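Local coordinates for penicillin-binding protein activator LpoB (Salmonella enterica subsp. enterica serovar Typhimurium, PDB 4Q6V) that probably regulates peptidoglycan synthesis as an outer-membrane lipoprotein activator essential for the function of penicillin-binding protein 1B, at residues D2-M7 with T45-N50; A22-L27 with G95-L100; N32-G37 with S103-V108; L113-M118 with I125-K130. One frame throughout, in Å; residues are numbered along the deposited sequence.

Contact 1 of 4, residues D2-M7 with T45-N50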
loop_
_atom_site.group_PDB
_atom_site.type_symbol
_atom_site.label_atom_id
_atom_site.label_comp_id
_atom_site.label_asym_id
_atom_site.label_seq_id
_atom_site.Cartn_x
_atom_site.Cartn_y
_atom_site.Cartn_z
ATOM N N ASP A 2 -1.438 12.182 12.610
ATOM C CA ASP A 2 -0.137 12.431 12.004
ATOM C C ASP A 2 0.326 11.215 11.211
ATOM O O ASP A 2 1.105 10.403 11.724
ATOM C CB ASP A 2 0.912 12.752 13.075
ATOM C CG ASP A 2 2.228 13.222 12.475
ATOM O OD1 ASP A 2 2.259 13.513 11.252
ATOM O OD2 ASP A 2 3.219 13.302 13.238
ATOM N N TRP A 3 -0.174 11.109 9.983
ATOM C CA TRP A 3 0.130 9.968 9.111
ATOM C C TRP A 3 1.600 9.891 8.682
ATOM O O TRP A 3 2.208 8.808 8.774
ATOM C CB TRP A 3 -0.773 10.017 7.900
ATOM C CG TRP A 3 -2.220 9.680 8.110
ATOM C CD1 TRP A 3 -3.263 10.529 7.899
ATOM C CD2 TRP A 3 -2.803 8.422 8.492
ATOM N NE1 TRP A 3 -4.461 9.885 8.132
ATOM C CE2 TRP A 3 -4.206 8.595 8.503
ATOM C CE3 TRP A 3 -2.283 7.177 8.846
ATOM C CZ2 TRP A 3 -5.103 7.563 8.852
ATOM C CZ3 TRP A 3 -3.168 6.143 9.162
ATOM C CH2 TRP A 3 -4.550 6.347 9.186
ATOM N N ASN A 4 2.185 11.030 8.304
ATOM C CA ASN A 4 3.640 11.104 8.033
ATOM C C ASN A 4 4.508 10.600 9.176
ATOM O O ASN A 4 5.468 9.857 8.995
ATOM C CB ASN A 4 4.065 12.530 7.629
ATOM C CG ASN A 4 3.876 12.851 6.135
ATOM O OD1 ASN A 4 4.018 11.997 5.257
ATOM N ND2 ASN A 4 3.579 14.096 5.831
ATOM N N GLY A 5 4.177 10.998 10.400
ATOM C CA GLY A 5 4.930 10.579 11.552
ATOM C C GLY A 5 4.971 9.096 11.694
ATOM O O GLY A 5 6.018 8.526 12.058
ATOM N N ALA A 6 3.840 8.457 11.382
ATOM C CA ALA A 6 3.760 7.010 11.327
ATOM C C ALA A 6 4.381 6.394 10.061
ATOM O O ALA A 6 5.122 5.385 10.146
ATOM C CB ALA A 6 2.320 6.594 11.473
HETATM N N MSE A 7 4.115 7.028 8.920
HETATM C CA MSE A 7 4.430 6.419 7.623
HETATM C C MSE A 7 5.891 6.595 7.238
HETATM O O MSE A 7 6.502 5.701 6.672
HETATM C CB MSE A 7 3.526 6.994 6.572
HETATM C CG MSE A 7 2.241 6.185 6.417
HETATM SE SE MSE A 7 0.850 7.207 5.474
HETATM C CE MSE A 7 -0.488 5.785 5.475
ATOM N N THR A 45 -4.076 7.220 2.162
ATOM C CA THR A 45 -3.478 6.564 0.998
ATOM C C THR A 45 -2.667 7.560 0.183
ATOM O O THR A 45 -1.585 7.205 -0.259
ATOM C CB THR A 45 -4.564 5.930 0.115
ATOM O OG1 THR A 45 -5.379 5.034 0.883
ATOM C CG2 THR A 45 -3.925 5.157 -1.041
ATOM N N GLU A 46 -3.179 8.778 0.017
ATOM C CA GLU A 46 -2.432 9.886 -0.616
ATOM C C GLU A 46 -1.146 10.209 0.105
ATOM O O GLU A 46 -0.080 10.354 -0.502
ATOM C CB GLU A 46 -3.267 11.150 -0.769
ATOM C CG GLU A 46 -4.180 11.133 -1.993
ATOM C CD GLU A 46 -3.417 11.188 -3.321
ATOM O OE1 GLU A 46 -2.458 11.988 -3.425
ATOM O OE2 GLU A 46 -3.731 10.445 -4.290
ATOM N N THR A 47 -1.224 10.287 1.429
ATOM C CA THR A 47 -0.020 10.507 2.221
ATOM C C THR A 47 1.037 9.442 1.924
ATOM O O THR A 47 2.217 9.724 1.793
ATOM C CB THR A 47 -0.362 10.555 3.733
ATOM O OG1 THR A 47 -1.200 11.689 3.981
ATOM C CG2 THR A 47 0.872 10.679 4.606
ATOM N N LEU A 48 0.588 8.195 1.878
ATOM C CA LEU A 48 1.436 7.059 1.723
ATOM C C LEU A 48 2.110 7.132 0.352
ATOM O O LEU A 48 3.324 6.907 0.233
ATOM C CB LEU A 48 0.615 5.740 1.829
ATOM C CG LEU A 48 1.483 4.461 1.795
ATOM C CD1 LEU A 48 2.635 4.514 2.753
ATOM C CD2 LEU A 48 0.615 3.224 2.018
ATOM N N ARG A 49 1.316 7.396 -0.672
ATOM C CA ARG A 49 1.787 7.441 -2.062
ATOM C C ARG A 49 2.869 8.526 -2.160
ATOM O O ARG A 49 3.905 8.367 -2.841
ATOM C CB ARG A 49 0.633 7.679 -3.011
ATOM C CG ARG A 49 -0.289 6.486 -3.248
ATOM C CD ARG A 49 -1.487 6.882 -4.101
ATOM N NE ARG A 49 -1.045 7.415 -5.372
ATOM C CZ ARG A 49 -0.911 6.744 -6.517
ATOM N NH1 ARG A 49 -1.242 5.476 -6.599
ATOM N NH2 ARG A 49 -0.461 7.352 -7.608
ATOM N N ASN A 50 2.660 9.622 -1.421
ATOM C CA ASN A 50 3.653 10.706 -1.408
ATOM C C ASN A 50 4.958 10.317 -0.775
ATOM O O ASN A 50 6.014 10.492 -1.373
ATOM C CB ASN A 50 3.047 11.952 -0.782
ATOM C CG ASN A 50 2.002 12.591 -1.677
ATOM O OD1 ASN A 50 0.915 12.954 -1.234
ATOM N ND2 ASN A 50 2.321 12.731 -2.951
#
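M7, a selenomethionine in this crystal, lays its far end over T47 and L48: its SE is 3.6 Å from T47 CG2, while its CE lies 3.8 Å from L48 CB. Beyond CG the chain runs extended (chi2 163°), and this carries the selenium and methyl out from one helix to the flank of the other, meeting the L48 side chain at about a right angle. A long, unbranched apolar residue suits such a span. T47 answers with its methyl, which also rests 3.7 Å from W3 CB and 3.5 Å from N4 OD1. Helices 3-15 and 41-54 pack here against the same face of the mixed sheet in the LpoB C-terminal domain; their local axes approach to 9.9 Å and cross at -49°. Beneath them M7 reaches V31 and L113, and L48 reaches V28 and M115. T47 is well chosen for a partly exposed helix flank: with CG2 anti to the backbone N, the methyl faces the neighbouring helix while OG1 turns back to bond E43 O. N4 OD1 likewise has Q8 NE2 as its partner.

Contact 2 of 4, residues A22-L27 with G95-L100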
loop_
_atom_site.group_PDB
_atom_site.type_symbol
_atom_site.label_atom_id
_atom_site.label_comp_id
_atom_site.label_asym_id
_atom_site.label_seq_id
_atom_site.Cartn_x
_atom_site.Cartn_y
_atom_site.Cartn_z
ATOM N N ALA A 22 14.761 0.576 -5.111
ATOM C CA ALA A 22 14.218 1.885 -5.408
ATOM C C ALA A 22 14.140 2.125 -6.919
ATOM O O ALA A 22 14.966 1.645 -7.695
ATOM C CB ALA A 22 15.040 2.986 -4.722
ATOM N N GLY A 23 13.102 2.859 -7.345
ATOM C CA GLY A 23 12.917 3.244 -8.708
ATOM C C GLY A 23 12.096 2.220 -9.473
ATOM O O GLY A 23 11.930 2.341 -10.688
ATOM N N SER A 24 11.616 1.188 -8.780
ATOM C CA SER A 24 10.829 0.121 -9.422
ATOM C C SER A 24 9.345 0.481 -9.385
ATOM O O SER A 24 8.951 1.521 -8.837
ATOM C CB SER A 24 11.123 -1.231 -8.771
ATOM O OG SER A 24 10.996 -1.091 -7.390
ATOM N N VAL A 25 8.536 -0.330 -10.050
ATOM C CA VAL A 25 7.131 -0.027 -10.194
ATOM C C VAL A 25 6.434 -0.686 -9.000
ATOM O O VAL A 25 6.550 -1.908 -8.729
ATOM C CB VAL A 25 6.590 -0.537 -11.519
ATOM C CG1 VAL A 25 5.114 -0.169 -11.674
ATOM C CG2 VAL A 25 7.426 -0.008 -12.700
ATOM N N LEU A 26 5.687 0.129 -8.280
ATOM C CA LEU A 26 5.068 -0.305 -7.010
ATOM C C LEU A 26 3.582 -0.050 -7.105
ATOM O O LEU A 26 3.166 1.048 -7.393
ATOM C CB LEU A 26 5.742 0.378 -5.838
ATOM C CG LEU A 26 5.005 0.242 -4.499
ATOM C CD1 LEU A 26 5.152 -1.152 -3.890
ATOM C CD2 LEU A 26 5.556 1.300 -3.564
ATOM N N LEU A 27 2.775 -1.077 -6.867
ATOM C CA LEU A 27 1.368 -0.940 -6.648
ATOM C C LEU A 27 0.996 -0.715 -5.182
ATOM O O LEU A 27 1.174 -1.576 -4.340
ATOM C CB LEU A 27 0.641 -2.173 -7.211
ATOM C CG LEU A 27 -0.868 -2.232 -7.034
ATOM C CD1 LEU A 27 -1.510 -0.920 -7.403
ATOM C CD2 LEU A 27 -1.516 -3.399 -7.774
ATOM N N GLY A 95 2.270 -4.228 -14.750
ATOM C CA GLY A 95 3.714 -4.268 -14.730
ATOM C C GLY A 95 4.402 -3.940 -13.401
ATOM O O GLY A 95 5.543 -3.471 -13.348
ATOM N N ALA A 96 3.731 -4.219 -12.284
ATOM C CA ALA A 96 4.279 -3.856 -10.964
ATOM C C ALA A 96 5.171 -4.973 -10.466
ATOM O O ALA A 96 4.831 -6.162 -10.642
ATOM C CB ALA A 96 3.138 -3.606 -10.009
ATOM N N GLN A 97 6.309 -4.616 -9.893
ATOM C CA GLN A 97 7.225 -5.584 -9.270
ATOM C C GLN A 97 6.826 -5.899 -7.823
ATOM O O GLN A 97 7.053 -7.020 -7.330
ATOM C CB GLN A 97 8.648 -5.030 -9.345
ATOM C CG GLN A 97 9.735 -5.989 -8.838
ATOM C CD GLN A 97 11.149 -5.411 -8.976
ATOM O OE1 GLN A 97 11.359 -4.341 -9.576
ATOM N NE2 GLN A 97 12.125 -6.126 -8.448
ATOM N N TYR A 98 6.230 -4.927 -7.134
ATOM C CA TYR A 98 5.801 -5.049 -5.774
ATOM C C TYR A 98 4.361 -4.634 -5.563
ATOM O O TYR A 98 3.815 -3.793 -6.288
ATOM C CB TYR A 98 6.690 -4.199 -4.858
ATOM C CG TYR A 98 8.181 -4.413 -4.961
ATOM C CD1 TYR A 98 8.805 -5.479 -4.317
ATOM C CD2 TYR A 98 8.968 -3.548 -5.682
ATOM C CE1 TYR A 98 10.178 -5.662 -4.402
ATOM C CE2 TYR A 98 10.328 -3.725 -5.785
ATOM C CZ TYR A 98 10.935 -4.771 -5.140
ATOM O OH TYR A 98 12.301 -4.920 -5.263
ATOM N N VAL A 99 3.744 -5.256 -4.549
ATOM C CA VAL A 99 2.486 -4.767 -4.014
ATOM C C VAL A 99 2.634 -4.396 -2.557
ATOM O O VAL A 99 3.177 -5.184 -1.737
ATOM C CB VAL A 99 1.342 -5.796 -4.197
ATOM C CG1 VAL A 99 0.144 -5.407 -3.391
ATOM C CG2 VAL A 99 0.943 -5.910 -5.641
ATOM N N LEU A 100 2.141 -3.215 -2.207
ATOM C CA LEU A 100 2.151 -2.780 -0.809
ATOM C C LEU A 100 0.763 -2.808 -0.185
ATOM O O LEU A 100 -0.145 -2.082 -0.650
ATOM C CB LEU A 100 2.828 -1.412 -0.668
ATOM C CG LEU A 100 2.941 -0.869 0.759
ATOM C CD1 LEU A 100 3.801 -1.736 1.624
ATOM C CD2 LEU A 100 3.562 0.516 0.680
HETATM O O HOH W 1 9.651 -2.685 -11.411
#
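V25 O accepts from two successive amides of segment 95-100, Q97 N at 3.0 Å and, more weakly, Y98 N at 3.4 Å. L27 takes both roles: its N donates to Y98 O at 3.0 Å, and its O receives L100 N at 2.9 Å in a nearly straight bond. Round this ladder sit the apolar side chains. L26 CD1 touches Y98 CB at 3.5 Å and continues to L100 CB, whereas L27, on the other face, sets CB against A96 CB at 4.0 Å and lies side by side with V99. Strands 25-35 and 98-106 are neighbouring parallel strands inside the mixed sheet, with helices on both faces: L52 of helix 41-54 meets L26 and L100, and I90 and A91 of helix 84-94 meet L27, A96 and V99. Branched aliphatics fill these buried layers, and the small A96 meets A91, consistent with close approach there. Just before the strand, S24 OG stands at the edge of the Y98 ring, near its plane and 3.2 Å from CE2; the hydroxyl is bonded to T21 O. The ring's far end is held by bonds from Y98 OH to G19 O and T21 N, so a tyrosine can be buried with its polar tip satisfied. Q97, extended from a CG anti to its N (chi1 -175°), passes CG over one face of that ring and ends in an amide whose OE1 accepts from a water; the same water accepts from V25 N. G95, with positive phi, ends the preceding helix, a conformation that favours glycine.

Contact 3 of 4, residues N32-G37 with S103-V108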
loop_
_atom_site.group_PDB
_atom_site.type_symbol
_atom_site.label_atom_id
_atom_site.label_comp_id
_atom_site.label_asym_id
_atom_site.label_seq_id
_atom_site.Cartn_x
_atom_site.Cartn_y
_atom_site.Cartn_z
ATOM N N ASN A 32 -6.482 0.161 4.405
ATOM C CA ASN A 32 -7.684 -0.477 4.873
ATOM C C ASN A 32 -7.992 -0.169 6.350
ATOM O O ASN A 32 -7.212 -0.453 7.244
ATOM C CB ASN A 32 -7.554 -1.980 4.678
ATOM C CG ASN A 32 -8.693 -2.786 5.264
ATOM O OD1 ASN A 32 -9.849 -2.424 5.111
ATOM N ND2 ASN A 32 -8.386 -3.913 5.919
ATOM N N ASN A 33 -9.173 0.373 6.581
ATOM C CA ASN A 33 -9.624 0.753 7.926
ATOM C C ASN A 33 -10.295 -0.407 8.626
ATOM O O ASN A 33 -11.388 -0.823 8.231
ATOM C CB ASN A 33 -10.590 1.925 7.841
ATOM C CG ASN A 33 -11.239 2.282 9.190
ATOM O OD1 ASN A 33 -10.642 2.079 10.235
ATOM N ND2 ASN A 33 -12.423 2.912 9.150
ATOM N N ARG A 34 -9.624 -0.917 9.658
ATOM C CA ARG A 34 -10.167 -1.961 10.504
ATOM C C ARG A 34 -10.402 -1.463 11.939
ATOM O O ARG A 34 -10.544 -2.260 12.832
ATOM C CB ARG A 34 -9.207 -3.153 10.523
ATOM C CG ARG A 34 -8.884 -3.745 9.154
ATOM C CD ARG A 34 -8.529 -5.224 9.219
ATOM N NE ARG A 34 -7.348 -5.441 10.083
ATOM C CZ ARG A 34 -7.344 -5.974 11.323
ATOM N NH1 ARG A 34 -8.477 -6.399 11.906
ATOM N NH2 ARG A 34 -6.194 -6.093 12.007
ATOM N N THR A 35 -10.412 -0.162 12.170
ATOM C CA THR A 35 -10.670 0.408 13.499
ATOM C C THR A 35 -12.173 0.288 13.845
ATOM O O THR A 35 -13.009 -0.105 12.993
ATOM C CB THR A 35 -10.230 1.875 13.617
ATOM O OG1 THR A 35 -11.175 2.718 12.904
ATOM C CG2 THR A 35 -8.856 2.093 13.008
ATOM N N ASN A 36 -12.504 0.705 15.086
ATOM C CA ASN A 36 -13.901 0.787 15.475
ATOM C C ASN A 36 -14.679 2.019 14.997
ATOM O O ASN A 36 -15.828 2.228 15.358
ATOM C CB ASN A 36 -14.031 0.624 16.973
ATOM C CG ASN A 36 -13.463 1.811 17.715
ATOM O OD1 ASN A 36 -12.379 2.265 17.381
ATOM N ND2 ASN A 36 -14.249 2.365 18.648
ATOM N N GLY A 37 -14.042 2.872 14.213
ATOM C CA GLY A 37 -14.638 4.113 13.757
ATOM C C GLY A 37 -14.360 4.373 12.286
ATOM O O GLY A 37 -13.593 3.635 11.664
ATOM N N SER A 103 -2.916 -1.220 6.519
ATOM C CA SER A 103 -4.190 -1.119 7.212
ATOM C C SER A 103 -4.001 -0.507 8.563
ATOM O O SER A 103 -2.929 -0.671 9.120
ATOM C CB SER A 103 -4.847 -2.497 7.395
ATOM O OG SER A 103 -4.138 -3.212 8.388
ATOM N N ALA A 104 -5.038 0.193 9.039
ATOM C CA ALA A 104 -5.094 0.784 10.369
ATOM C C ALA A 104 -6.115 0.010 11.199
ATOM O O ALA A 104 -7.213 -0.254 10.725
ATOM C CB ALA A 104 -5.438 2.263 10.318
ATOM N N SER A 105 -5.716 -0.423 12.384
ATOM C CA SER A 105 -6.553 -1.207 13.256
ATOM C C SER A 105 -6.534 -0.765 14.710
ATOM O O SER A 105 -5.798 0.168 15.114
ATOM C CB SER A 105 -6.168 -2.679 13.107
ATOM O OG SER A 105 -4.840 -2.996 13.556
ATOM N N GLY A 106 -7.377 -1.411 15.512
ATOM C CA GLY A 106 -7.532 -1.043 16.936
ATOM C C GLY A 106 -8.492 0.133 17.170
ATOM O O GLY A 106 -9.452 0.284 16.439
ATOM N N ASN A 107 -8.205 0.964 18.169
ATOM C CA ASN A 107 -9.103 2.082 18.474
ATOM C C ASN A 107 -9.030 3.236 17.492
ATOM O O ASN A 107 -7.945 3.628 17.040
ATOM C CB ASN A 107 -8.818 2.563 19.890
ATOM C CG ASN A 107 -9.842 3.555 20.373
ATOM O OD1 ASN A 107 -10.977 3.175 20.682
ATOM N ND2 ASN A 107 -9.462 4.824 20.464
ATOM N N VAL A 108 -10.178 3.844 17.184
ATOM C CA VAL A 108 -10.248 4.882 16.188
ATOM C C VAL A 108 -9.328 6.079 16.512
ATOM O O VAL A 108 -8.715 6.695 15.641
ATOM C CB VAL A 108 -11.719 5.316 15.960
ATOM C CG1 VAL A 108 -12.269 6.007 17.192
ATOM C CG2 VAL A 108 -11.822 6.177 14.703
#
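An Asx turn and an ST turn follow one another where strand 25-35 gives way to loop, and N36 then reaches across to segment 103-108, where its OD1 takes V108 N at 2.7 Å. Inside the turns, N33 OD1 accepts T35 N at 3.0 Å, with the donor well above the carbonyl plane, and T35 OG1 accepts G37 N at 3.2 Å. The second half of the N33 amide is used as well: ND2 donates to G37 O at 2.9 Å, lying in that carbonyl's plane. Asparagine suits this place because one flat group can accept and donate at once, tying T35 N and G37 O to one side chain. The regular part is parallel sheet, the C-terminal ends of strands 25-35 and 98-106: A104 N bonds N32 O at 2.9 Å, and R34 N bonds A104 O at 2.7 Å, nearly along the C=O axis. Strand 98-106 is held on its other flank by strand 112-119, through S103 with Q114 and S105 with A112. On the surface face R34 bends at chi3 (-60°), bringing one face of its guanidinium over S105 CB, which is 3.6 Å from NH2. Two glycines answer to crowding. G106 has backbone angles that call for glycine, and G37 sets its CA 3.6 Å from V108 CG2, leaving no room for a side chain; V108 also touches L39 and Y1.

Contact 4 of 4, residues L113-M118 with I125-K130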
loop_
_atom_site.group_PDB
_atom_site.type_symbol
_atom_site.label_atom_id
_atom_site.label_comp_id
_atom_site.label_asym_id
_atom_site.label_seq_id
_atom_site.Cartn_x
_atom_site.Cartn_y
_atom_site.Cartn_z
ATOM N N LEU A 113 -0.910 1.198 12.592
ATOM C CA LEU A 113 -0.588 1.066 11.164
ATOM C C LEU A 113 0.333 -0.148 10.956
ATOM O O LEU A 113 1.329 -0.316 11.610
ATOM C CB LEU A 113 0.033 2.352 10.644
ATOM C CG LEU A 113 0.243 2.456 9.141
ATOM C CD1 LEU A 113 -1.047 2.441 8.390
ATOM C CD2 LEU A 113 1.010 3.713 8.833
ATOM N N GLN A 114 -0.068 -1.048 10.067
ATOM C CA GLN A 114 0.753 -2.189 9.674
ATOM C C GLN A 114 0.857 -2.231 8.166
ATOM O O GLN A 114 -0.111 -1.923 7.469
ATOM C CB GLN A 114 0.193 -3.500 10.231
ATOM C CG GLN A 114 0.329 -3.569 11.747
ATOM C CD GLN A 114 -0.639 -4.511 12.447
ATOM O OE1 GLN A 114 -1.664 -4.900 11.886
ATOM N NE2 GLN A 114 -0.324 -4.867 13.694
HETATM N N MSE A 115 2.038 -2.596 7.692
HETATM C CA MSE A 115 2.288 -2.586 6.234
HETATM C C MSE A 115 3.009 -3.847 5.866
HETATM O O MSE A 115 3.742 -4.415 6.652
HETATM C CB MSE A 115 3.129 -1.370 5.844
HETATM C CG MSE A 115 2.337 -0.077 5.972
HETATM SE SE MSE A 115 3.326 1.490 5.274
HETATM C CE MSE A 115 5.061 0.965 5.980
ATOM N N GLN A 116 2.775 -4.338 4.652
ATOM C CA GLN A 116 3.497 -5.477 4.129
ATOM C C GLN A 116 3.806 -5.335 2.632
ATOM O O GLN A 116 2.960 -4.889 1.848
ATOM C CB GLN A 116 2.684 -6.717 4.381
ATOM C CG GLN A 116 1.894 -6.664 5.684
ATOM C CD GLN A 116 0.759 -7.609 5.579
ATOM O OE1 GLN A 116 1.000 -8.830 5.578
ATOM N NE2 GLN A 116 -0.459 -7.067 5.473
ATOM N N LEU A 117 5.020 -5.709 2.250
ATOM C CA LEU A 117 5.453 -5.604 0.855
ATOM C C LEU A 117 5.600 -6.952 0.191
ATOM O O LEU A 117 6.484 -7.769 0.582
ATOM C CB LEU A 117 6.763 -4.827 0.775
ATOM C CG LEU A 117 7.253 -4.518 -0.630
ATOM C CD1 LEU A 117 6.394 -3.440 -1.255
ATOM C CD2 LEU A 117 8.710 -4.121 -0.552
HETATM N N MSE A 118 4.803 -7.174 -0.853
HETATM C CA MSE A 118 4.760 -8.456 -1.550
HETATM C C MSE A 118 5.518 -8.372 -2.842
HETATM O O MSE A 118 5.268 -7.524 -3.701
HETATM C CB MSE A 118 3.296 -8.893 -1.747
HETATM C CG MSE A 118 3.217 -10.127 -2.590
HETATM SE SE MSE A 118 1.424 -10.892 -2.587
HETATM C CE MSE A 118 0.726 -9.763 -4.034
ATOM N N ILE A 125 5.990 -12.353 0.948
ATOM C CA ILE A 125 6.146 -11.135 1.739
ATOM C C ILE A 125 7.586 -10.944 2.130
ATOM O O ILE A 125 8.112 -11.729 2.926
ATOM C CB ILE A 125 5.227 -11.097 2.971
ATOM C CG1 ILE A 125 3.748 -11.249 2.577
ATOM C CG2 ILE A 125 5.460 -9.789 3.755
ATOM C CD1 ILE A 125 3.172 -10.030 1.859
ATOM N N ILE A 126 8.236 -9.911 1.586
ATOM C CA ILE A 126 9.667 -9.740 1.775
ATOM C C ILE A 126 9.947 -8.731 2.870
ATOM O O ILE A 126 11.079 -8.695 3.358
ATOM C CB ILE A 126 10.419 -9.360 0.454
ATOM C CG1 ILE A 126 9.910 -8.025 -0.107
ATOM C CG2 ILE A 126 10.333 -10.542 -0.518
ATOM C CD1 ILE A 126 10.509 -7.552 -1.403
ATOM N N TRP A 127 8.938 -7.932 3.243
ATOM C CA TRP A 127 9.113 -6.930 4.312
ATOM C C TRP A 127 7.806 -6.661 5.045
ATOM O O TRP A 127 6.737 -6.584 4.416
ATOM C CB TRP A 127 9.656 -5.594 3.737
ATOM C CG TRP A 127 9.737 -4.539 4.799
ATOM C CD1 TRP A 127 10.748 -4.407 5.724
ATOM C CD2 TRP A 127 8.786 -3.517 5.111
ATOM N NE1 TRP A 127 10.498 -3.364 6.580
ATOM C CE2 TRP A 127 9.295 -2.801 6.233
ATOM C CE3 TRP A 127 7.590 -3.091 4.530
ATOM C CZ2 TRP A 127 8.633 -1.717 6.786
ATOM C CZ3 TRP A 127 6.916 -2.052 5.084
ATOM C CH2 TRP A 127 7.437 -1.366 6.215
ATOM N N SER A 128 7.925 -6.408 6.351
ATOM C CA SER A 128 6.774 -6.063 7.159
ATOM C C SER A 128 7.119 -5.054 8.246
ATOM O O SER A 128 8.215 -5.113 8.769
ATOM C CB SER A 128 6.205 -7.340 7.778
ATOM O OG SER A 128 5.081 -7.083 8.562
ATOM N N GLY A 129 6.177 -4.167 8.558
ATOM C CA GLY A 129 6.376 -3.149 9.598
ATOM C C GLY A 129 5.103 -2.641 10.252
ATOM O O GLY A 129 4.062 -2.558 9.607
ATOM N N LYS A 130 5.201 -2.273 11.543
ATOM C CA LYS A 130 4.075 -1.694 12.287
ATOM C C LYS A 130 4.483 -0.445 13.037
ATOM O O LYS A 130 5.629 -0.316 13.425
ATOM C CB LYS A 130 3.421 -2.705 13.201
ATOM C CG LYS A 130 4.382 -3.584 13.959
ATOM C CD LYS A 130 3.668 -4.761 14.605
ATOM C CE LYS A 130 4.578 -5.495 15.591
ATOM N NZ LYS A 130 3.892 -6.553 16.414
#
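I125 stands opposite M118 in a non-hydrogen-bonded pair, its CD1 3.8 Å from M118 CB. I126 follows and gives its N to L117 O at 2.9 Å, while its CD1 packs on L117 CD2. Between the pairs L117-W127 and M118-I125 the register slips by one; I126 is the extra residue of a beta bulge. W127 O accepts L117 N at 2.9 Å. With CG anti to the backbone N (chi1 176°), the indole lies along the sheet and presents its edge to M115, a selenomethionine here, whose chain bends at chi3 (-40°) to bring CE in the ring plane, 3.3 Å from CH2. These two strands, 112-119 and 125-132, form an antiparallel hairpin at the border of the sheet, and the face bearing M115, L117 and W127 looks toward helix 3-15, where W127 meets M14 and M115 meets L10. Large apolar groups fit that buried layer. S128 turns to the opposite face, paired with Q116, and being small and polar it suits an exposed site. G129 N bonds M115 O at 3.1 Å, and M115 N bonds G129 O at 2.8 Å; the indole face lies over G129 N, in space that a side chain on this residue would need. K130, paired with Q114, runs beside it, CB 3.5 Å from Q114 CG, and its extended chain carries NZ beyond segment 113-118.

Overall arrangement
Contacts 2 and 3 are two ends of one parallel strand pair, 26 Å apart between centres and on opposite sides of the chain's centre. Contact 4 adds the next two strands to the same sheet: V99 O lies 2.7 Å from M118 N, a probable hydrogen bond to contact 2, and S103 O lies 3.0 Å from Q114 N, likewise probable, to contact 3. Contact 1 packs its helices on one face of that sheet, M7 CG meeting L113 CD2 at 3.7 Å and L48 CD2 meeting L100 CD2 at 4.2 Å. It comes within about 4 Å of contact 3 at the nearest atoms without touching it. In sequence, contacts 2 and 3 interleave with contact 1, whereas the hairpin of contact 4 comes after all of them.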